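Local coordinates for fructose-1,6-bisphosphatase/inositol-1-monophosphatase (Thermotoga maritima, PDB 2P3N), which catalyses the magnesium-dependent hydrolysis of fructose 1,6-bisphosphate and inositol monophosphates, among other phosphate esters, and works as a homotetramer, at residues A[6-11]-A[108-113]; A[136-141]-A[188-193]. All coordinates share one frame; numbering follows the deposited sequence.

Interaction 1: A[6-11]-A[108-113]; sequences FSIKLL and LGVVHA
L11, V110 and H112 bury the most surface where helix 6-11 lies on strand 108-113. The axes of the two short segments come within 8.7 Å and diverge by 20°, so helix and strand run nearly parallel, and S7, I8 and L11 on one side of the helix meet the alternate residues L108, V110 and H112. The closest carbon pair is S7 CB with V110 CG1, 3.5 Å apart and tighter than usual. That methyl sits between the backbone N and carbonyl carbon of its own residue (chi1 41°), while CG2, anti to the N, is turned to I8 and L11. The leucine reaches V110 with one branch, L11 CD1 lying 4.2 Å from V110 CG2. Its CB packs alongside H112 CB at 3.9 Å. The imidazole approaches the helix through H112 CD2, 3.1 Å from L11 O; the ring stands oblique to that oxygen. No hydrogen bond joins the segments; S7 OG bonds instead to R3 O one turn back, and H112 ND1 to T119 OG1. Backbone bonds hold the strand between 95-102 and 118-123. Helices 2-21 and 40-56, in contact through L10, form the outer layer on this seven-stranded sheet, and V111 and A113 turn to helix 177-185 on its other face, as in the alternating alpha-beta-alpha-beta-alpha sandwich of the inositol monophosphatase superfamily.

Interaction 2: A[136-141]-A[188-193]; sequences RVSENA and RVDFFV
S138 and D190 meet through one short hydrogen bond, from S138 OG to D190 OD1 at 2.5 Å, and this is the tight part of the contact. The hydroxyl meets the carboxylate oxygen nearly in line with its C-O bond. It is put there by a chi1 of 78°, which sets OG between the backbone N and carbonyl carbon of the serine. D190 contributes the most buried surface, and its carboxylate end comes closer to the loop than the start of its side chain suggests. N140 approaches the same oxygen, its CB lying 3.2 Å from D190 OD1; the two side chains cross at about a right angle, and H89 of a neighbouring subunit packs on both. The other carboxylate oxygen, OD2, accepts from V147 N, and S138 OG also bonds to N235, so both ends of the serine-aspartate pair have second partners. Away from this centre the contact is loose. V137 CG2 gets no nearer than 4.4 Å to V189 O, and E139 and A141, both exposed, point away from 188-193. Residues 136-141 belong to the connection from strand 133-134 of the seven-stranded sheet to strand 147-150 of the five-stranded one. The hydrogen bond thus joins the link between the two sheets of the alpha-beta-alpha-beta-alpha sandwich to the residue just before strand 191-195, which runs parallel to 147-150.

Interaction 1 is a core contact, all of its touching residues being buried, whereas interaction 2 is only partly buried and lies toward the surface. Their chemistry follows: 6-11 and 108-113 pack mainly by aliphatic groups, with an imidazole carbon close to a helix carbonyl and no hydrogen bond between them, burying 279 Å² in all, while 136-141 and 188-193 bury 164 Å² and are joined through a carboxylate. They share no helix or strand and belong to different sheets, one of seven strands and one of five, with centres 22 Å apart and nearest atoms about 8 Å apart. Both nevertheless border on other subunits of the tetramer, I8 packing on G132 of one neighbouring subunit and R188 on G90 of another.

Interaction 1: A[6-11]-A[108-113]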
ATOM      1  N   PHE A   6     -15.928  11.761  -9.703  1.00 28.76           N
ATOM      2  CA  PHE A   6     -15.185  13.015  -9.642  1.00 27.26           C
ATOM      3  C   PHE A   6     -14.642  13.204  -8.234  1.00 27.44           C
ATOM      4  O   PHE A   6     -13.494  13.583  -8.038  1.00 26.81           O
ATOM      5  CB  PHE A   6     -16.140  14.165  -9.988  1.00 30.07           C
ATOM      6  CG  PHE A   6     -15.638  15.528  -9.601  1.00 23.99           C
ATOM      7  CD1 PHE A   6     -14.838  16.265 -10.465  1.00 25.20           C
ATOM      8  CD2 PHE A   6     -15.981  16.084  -8.370  1.00 24.73           C
ATOM      9  CE1 PHE A   6     -14.383  17.547 -10.106  1.00 26.57           C
ATOM     10  CE2 PHE A   6     -15.534  17.361  -7.996  1.00 23.31           C
ATOM     11  CZ  PHE A   6     -14.734  18.093  -8.864  1.00 25.21           C
ATOM     12  N   SER A   7     -15.499  12.936  -7.260  1.00 25.93           N
ATOM     13  CA  SER A   7     -15.169  13.073  -5.855  1.00 24.80           C
ATOM     14  C   SER A   7     -14.097  12.086  -5.423  1.00 26.12           C
ATOM     15  O   SER A   7     -13.161  12.435  -4.710  1.00 30.98           O
ATOM     16  CB  SER A   7     -16.434  12.865  -5.021  1.00 30.43           C
ATOM     17  OG  SER A   7     -17.430  13.812  -5.382  1.00 32.03           O
ATOM     18  N   ILE A   8     -14.251  10.839  -5.846  1.00 28.56           N
ATOM     19  CA  ILE A   8     -13.291   9.801  -5.513  1.00 24.09           C
ATOM     20  C   ILE A   8     -11.913  10.158  -6.055  1.00 26.14           C
ATOM     21  O   ILE A   8     -10.928  10.149  -5.307  1.00 27.41           O
ATOM     22  CB  ILE A   8     -13.724   8.451  -6.095  1.00 24.50           C
ATOM     23  CG1 ILE A   8     -15.005   7.988  -5.394  1.00 27.65           C
ATOM     24  CG2 ILE A   8     -12.614   7.419  -5.929  1.00 23.43           C
ATOM     25  CD1 ILE A   8     -15.685   6.800  -6.056  1.00 22.21           C
ATOM     26  N   LYS A   9     -11.843  10.482  -7.341  1.00 19.47           N
ATOM     27  CA  LYS A   9     -10.571  10.818  -7.954  1.00 21.10           C
ATOM     28  C   LYS A   9      -9.945  12.095  -7.415  1.00 23.65           C
ATOM     29  O   LYS A   9      -8.730  12.220  -7.375  1.00 27.23           O
ATOM     30  CB  LYS A   9     -10.748  10.916  -9.463  1.00 20.09           C
ATOM     31  CG  LYS A   9     -11.302   9.632 -10.030  1.00 23.84           C
ATOM     32  CD  LYS A   9     -11.333   9.618 -11.538  1.00 17.45           C
ATOM     33  CE  LYS A   9     -11.791   8.259 -12.004  1.00 13.48           C
ATOM     34  NZ  LYS A   9     -12.054   8.227 -13.457  1.00 22.51           N
ATOM     35  N   LEU A  10     -10.782  13.034  -6.993  1.00 25.87           N
ATOM     36  CA  LEU A  10     -10.317  14.313  -6.461  1.00 25.08           C
ATOM     37  C   LEU A  10      -9.697  14.107  -5.096  1.00 24.72           C
ATOM     38  O   LEU A  10      -8.601  14.582  -4.823  1.00 26.67           O
ATOM     39  CB  LEU A  10     -11.485  15.286  -6.304  1.00 25.94           C
ATOM     40  CG  LEU A  10     -11.387  16.747  -6.736  1.00 24.99           C
ATOM     41  CD1 LEU A  10     -12.480  17.498  -5.993  1.00 21.96           C
ATOM     42  CD2 LEU A  10     -10.029  17.355  -6.430  1.00 15.11           C
ATOM     43  N   LEU A  11     -10.408  13.413  -4.220  1.00 25.03           N
ATOM     44  CA  LEU A  11      -9.877  13.185  -2.890  1.00 27.92           C
ATOM     45  C   LEU A  11      -8.662  12.275  -2.930  1.00 22.17           C
ATOM     46  O   LEU A  11      -7.779  12.387  -2.088  1.00 20.39           O
ATOM     47  CB  LEU A  11     -10.946  12.588  -1.969  1.00 23.77           C
ATOM     48  CG  LEU A  11     -12.193  13.430  -1.682  1.00 26.22           C
ATOM     49  CD1 LEU A  11     -12.520  13.284  -0.220  1.00 24.27           C
ATOM     50  CD2 LEU A  11     -11.981  14.890  -2.037  1.00 22.79           C
ATOM     51  N   LEU A 108     -24.577  12.230  -1.871  1.00 45.50           N
ATOM     52  CA  LEU A 108     -23.318  11.558  -2.136  1.00 45.05           C
ATOM     53  C   LEU A 108     -22.330  11.829  -1.012  1.00 45.02           C
ATOM     54  O   LEU A 108     -22.315  12.908  -0.433  1.00 46.52           O
ATOM     55  CB  LEU A 108     -22.777  12.091  -3.468  1.00 50.02           C
ATOM     56  CG  LEU A 108     -21.460  11.690  -4.127  1.00 53.86           C
ATOM     57  CD1 LEU A 108     -21.387  12.405  -5.463  1.00 61.33           C
ATOM     58  CD2 LEU A 108     -20.256  12.055  -3.264  1.00 54.40           C
ATOM     59  N   GLY A 109     -21.502  10.839  -0.705  1.00 43.69           N
ATOM     60  CA  GLY A 109     -20.511  11.008   0.338  1.00 40.97           C
ATOM     61  C   GLY A 109     -19.252  10.217   0.035  1.00 38.01           C
ATOM     62  O   GLY A 109     -19.310   9.109  -0.486  1.00 41.64           O
ATOM     63  N   VAL A 110     -18.100  10.791   0.332  1.00 34.67           N
ATOM     64  CA  VAL A 110     -16.852  10.086   0.110  1.00 33.90           C
ATOM     65  C   VAL A 110     -15.850  10.496   1.179  1.00 33.71           C
ATOM     66  O   VAL A 110     -15.728  11.678   1.510  1.00 34.44           O
ATOM     67  CB  VAL A 110     -16.294  10.342  -1.317  1.00 35.17           C
ATOM     68  CG1 VAL A 110     -16.470  11.783  -1.693  1.00 51.74           C
ATOM     69  CG2 VAL A 110     -14.828   9.952  -1.382  1.00 31.47           C
ATOM     70  N   VAL A 111     -15.182   9.500   1.757  1.00 31.60           N
ATOM     71  CA  VAL A 111     -14.175   9.725   2.797  1.00 31.42           C
ATOM     72  C   VAL A 111     -12.908   9.021   2.316  1.00 27.24           C
ATOM     73  O   VAL A 111     -12.948   7.851   1.940  1.00 27.08           O
ATOM     74  CB  VAL A 111     -14.609   9.118   4.174  1.00 31.92           C
ATOM     75  CG1 VAL A 111     -13.535   9.360   5.226  1.00 29.61           C
ATOM     76  CG2 VAL A 111     -15.905   9.731   4.632  1.00 31.06           C
ATOM     77  N   HIS A 112     -11.789   9.731   2.309  1.00 27.04           N
ATOM     78  CA  HIS A 112     -10.541   9.131   1.854  1.00 27.53           C
ATOM     79  C   HIS A 112      -9.386   9.290   2.843  1.00 25.83           C
ATOM     80  O   HIS A 112      -8.839  10.379   3.000  1.00 24.66           O
ATOM     81  CB  HIS A 112     -10.140   9.706   0.486  1.00 22.57           C
ATOM     82  CG  HIS A 112      -8.827   9.191  -0.019  1.00 22.73           C
ATOM     83  ND1 HIS A 112      -8.607   7.859  -0.291  1.00 18.81           N
ATOM     84  CD2 HIS A 112      -7.655   9.825  -0.265  1.00 24.12           C
ATOM     85  CE1 HIS A 112      -7.355   7.695  -0.683  1.00 19.40           C
ATOM     86  NE2 HIS A 112      -6.757   8.871  -0.678  1.00 20.50           N
ATOM     87  N   ALA A 113      -9.035   8.188   3.509  1.00 25.44           N
ATOM     88  CA  ALA A 113      -7.935   8.172   4.464  1.00 27.53           C
ATOM     89  C   ALA A 113      -6.712   7.852   3.627  1.00 27.50           C
ATOM     90  O   ALA A 113      -6.482   6.703   3.250  1.00 27.83           O
ATOM     91  CB  ALA A 113      -8.158   7.104   5.510  1.00 22.21           C
TER

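Interaction 2: A[136-141]-A[188-193]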
ATOM      1  N   ARG A 136     -21.310  -3.356   4.311  1.00 38.97           N
ATOM      2  CA  ARG A 136     -22.579  -3.339   5.043  1.00 41.80           C
ATOM      3  C   ARG A 136     -22.228  -3.364   6.520  1.00 42.77           C
ATOM      4  O   ARG A 136     -21.331  -4.106   6.940  1.00 44.23           O
ATOM      5  CB  ARG A 136     -23.416  -4.573   4.699  1.00 47.72           C
ATOM      6  CG  ARG A 136     -23.772  -4.673   3.232  1.00 56.46           C
ATOM      7  CD  ARG A 136     -24.220  -6.073   2.853  1.00 61.47           C
ATOM      8  NE  ARG A 136     -23.873  -6.360   1.461  1.00 67.86           N
ATOM      9  CZ  ARG A 136     -22.624  -6.496   1.014  1.00 70.19           C
ATOM     10  NH1 ARG A 136     -21.588  -6.379   1.847  1.00 68.63           N
ATOM     11  NH2 ARG A 136     -22.407  -6.738  -0.274  1.00 72.85           N
ATOM     12  N   VAL A 137     -22.924  -2.565   7.317  1.00 41.55           N
ATOM     13  CA  VAL A 137     -22.594  -2.533   8.731  1.00 44.51           C
ATOM     14  C   VAL A 137     -22.698  -3.931   9.379  1.00 44.89           C
ATOM     15  O   VAL A 137     -23.362  -4.828   8.848  1.00 40.44           O
ATOM     16  CB  VAL A 137     -23.449  -1.484   9.479  1.00 42.67           C
ATOM     17  CG1 VAL A 137     -24.913  -1.878   9.453  1.00 40.40           C
ATOM     18  CG2 VAL A 137     -22.904  -1.310  10.897  1.00 44.18           C
ATOM     19  N   SER A 138     -22.012  -4.107  10.511  1.00 44.66           N
ATOM     20  CA  SER A 138     -21.971  -5.382  11.215  1.00 45.28           C
ATOM     21  C   SER A 138     -23.330  -5.921  11.601  1.00 49.09           C
ATOM     22  O   SER A 138     -24.323  -5.195  11.643  1.00 49.97           O
ATOM     23  CB  SER A 138     -21.114  -5.280  12.479  1.00 42.20           C
ATOM     24  OG  SER A 138     -21.818  -4.645  13.532  1.00 40.86           O
ATOM     25  N   GLU A 139     -23.346  -7.216  11.889  1.00 51.74           N
ATOM     26  CA  GLU A 139     -24.553  -7.923  12.284  1.00 55.62           C
ATOM     27  C   GLU A 139     -24.684  -7.930  13.808  1.00 58.45           C
ATOM     28  O   GLU A 139     -25.760  -8.187  14.349  1.00 58.44           O
ATOM     29  CB  GLU A 139     -24.512  -9.364  11.758  1.00 52.88           C
ATOM     30  CG  GLU A 139     -24.763  -9.514  10.259  1.00 56.53           C
ATOM     31  CD  GLU A 139     -24.725 -10.974   9.804  1.00 63.72           C
ATOM     32  OE1 GLU A 139     -25.127 -11.253   8.652  1.00 70.37           O
ATOM     33  OE2 GLU A 139     -24.289 -11.841  10.600  1.00 65.28           O
ATOM     34  N   ASN A 140     -23.583  -7.642  14.493  1.00 55.95           N
ATOM     35  CA  ASN A 140     -23.569  -7.618  15.947  1.00 55.22           C
ATOM     36  C   ASN A 140     -24.840  -7.001  16.538  1.00 57.10           C
ATOM     37  O   ASN A 140     -25.263  -5.914  16.147  1.00 56.10           O
ATOM     38  CB  ASN A 140     -22.331  -6.858  16.420  1.00 58.39           C
ATOM     39  CG  ASN A 140     -21.038  -7.499  15.939  1.00 59.78           C
ATOM     40  OD1 ASN A 140     -19.948  -6.956  16.129  1.00 65.92           O
ATOM     41  ND2 ASN A 140     -21.157  -8.668  15.312  1.00 64.28           N
ATOM     42  N   ALA A 141     -25.451  -7.717  17.477  1.00 61.28           N
ATOM     43  CA  ALA A 141     -26.673  -7.255  18.132  1.00 66.50           C
ATOM     44  C   ALA A 141     -26.502  -7.169  19.653  1.00 68.96           C
ATOM     45  O   ALA A 141     -27.305  -6.535  20.341  1.00 71.48           O
ATOM     46  CB  ALA A 141     -27.830  -8.183  17.791  1.00 67.16           C
ATOM     47  N   ARG A 188     -16.620  -2.405  10.399  1.00 38.91           N
ATOM     48  CA  ARG A 188     -15.458  -2.432  11.265  1.00 36.57           C
ATOM     49  C   ARG A 188     -15.795  -2.112  12.715  1.00 37.97           C
ATOM     50  O   ARG A 188     -15.226  -2.713  13.627  1.00 37.46           O
ATOM     51  CB  ARG A 188     -14.397  -1.478  10.727  1.00 38.77           C
ATOM     52  CG  ARG A 188     -13.974  -1.829   9.312  1.00 33.46           C
ATOM     53  CD  ARG A 188     -12.694  -1.143   8.930  1.00 31.08           C
ATOM     54  NE  ARG A 188     -12.198  -1.653   7.665  1.00 27.24           N
ATOM     55  CZ  ARG A 188     -11.043  -1.291   7.126  1.00 31.39           C
ATOM     56  NH1 ARG A 188     -10.271  -0.410   7.752  1.00 30.58           N
ATOM     57  NH2 ARG A 188     -10.659  -1.818   5.971  1.00 28.19           N
ATOM     58  N   VAL A 189     -16.689  -1.150  12.936  1.00 38.07           N
ATOM     59  CA  VAL A 189     -17.118  -0.813  14.294  1.00 39.73           C
ATOM     60  C   VAL A 189     -18.607  -0.997  14.352  1.00 43.83           C
ATOM     61  O   VAL A 189     -19.263  -1.095  13.313  1.00 44.03           O
ATOM     62  CB  VAL A 189     -16.813   0.638  14.722  1.00 40.59           C
ATOM     63  CG1 VAL A 189     -15.367   0.746  15.162  1.00 42.87           C
ATOM     64  CG2 VAL A 189     -17.149   1.607  13.600  1.00 35.62           C
ATOM     65  N   ASP A 190     -19.145  -1.026  15.567  1.00 45.83           N
ATOM     66  CA  ASP A 190     -20.570  -1.248  15.746  1.00 48.14           C
ATOM     67  C   ASP A 190     -21.391   0.019  15.893  1.00 47.88           C
ATOM     68  O   ASP A 190     -22.555   0.060  15.502  1.00 47.76           O
ATOM     69  CB  ASP A 190     -20.770  -2.200  16.924  1.00 47.10           C
ATOM     70  CG  ASP A 190     -20.135  -3.567  16.668  1.00 47.18           C
ATOM     71  OD1 ASP A 190     -20.567  -4.255  15.715  1.00 47.37           O
ATOM     72  OD2 ASP A 190     -19.197  -3.950  17.402  1.00 39.03           O
ATOM     73  N   PHE A 191     -20.778   1.059  16.440  1.00 50.49           N
ATOM     74  CA  PHE A 191     -21.472   2.327  16.594  1.00 53.87           C
ATOM     75  C   PHE A 191     -20.493   3.453  16.877  1.00 56.75           C
ATOM     76  O   PHE A 191     -19.417   3.232  17.443  1.00 58.75           O
ATOM     77  CB  PHE A 191     -22.533   2.233  17.698  1.00 50.14           C
ATOM     78  CG  PHE A 191     -21.988   1.821  19.038  1.00 43.14           C
ATOM     79  CD1 PHE A 191     -21.289   2.725  19.830  1.00 41.21           C
ATOM     80  CD2 PHE A 191     -22.169   0.522  19.505  1.00 40.45           C
ATOM     81  CE1 PHE A 191     -20.770   2.340  21.075  1.00 40.69           C
ATOM     82  CE2 PHE A 191     -21.655   0.121  20.748  1.00 40.27           C
ATOM     83  CZ  PHE A 191     -20.955   1.031  21.533  1.00 42.27           C
ATOM     84  N   PHE A 192     -20.876   4.658  16.460  1.00 57.01           N
ATOM     85  CA  PHE A 192     -20.055   5.851  16.639  1.00 56.11           C
ATOM     86  C   PHE A 192     -20.947   7.007  17.095  1.00 55.75           C
ATOM     87  O   PHE A 192     -22.021   7.239  16.528  1.00 52.55           O
ATOM     88  CB  PHE A 192     -19.340   6.190  15.315  1.00 53.96           C
ATOM     89  CG  PHE A 192     -18.495   7.446  15.367  1.00 49.39           C
ATOM     90  CD1 PHE A 192     -17.529   7.623  16.355  1.00 43.79           C
ATOM     91  CD2 PHE A 192     -18.676   8.459  14.425  1.00 47.30           C
ATOM     92  CE1 PHE A 192     -16.757   8.793  16.402  1.00 39.52           C
ATOM     93  CE2 PHE A 192     -17.911   9.623  14.466  1.00 42.00           C
ATOM     94  CZ  PHE A 192     -16.952   9.791  15.455  1.00 39.32           C
ATOM     95  N   VAL A 193     -20.493   7.720  18.124  1.00 57.14           N
ATOM     96  CA  VAL A 193     -21.236   8.844  18.686  1.00 57.42           C
ATOM     97  C   VAL A 193     -20.393  10.117  18.792  1.00 56.95           C
ATOM     98  O   VAL A 193     -19.276  10.086  19.317  1.00 56.29           O
ATOM     99  CB  VAL A 193     -21.777   8.478  20.082  1.00 57.79           C
ATOM    100  CG1 VAL A 193     -22.748   7.311  19.968  1.00 55.41           C
ATOM    101  CG2 VAL A 193     -20.631   8.098  20.999  1.00 62.08           C
TER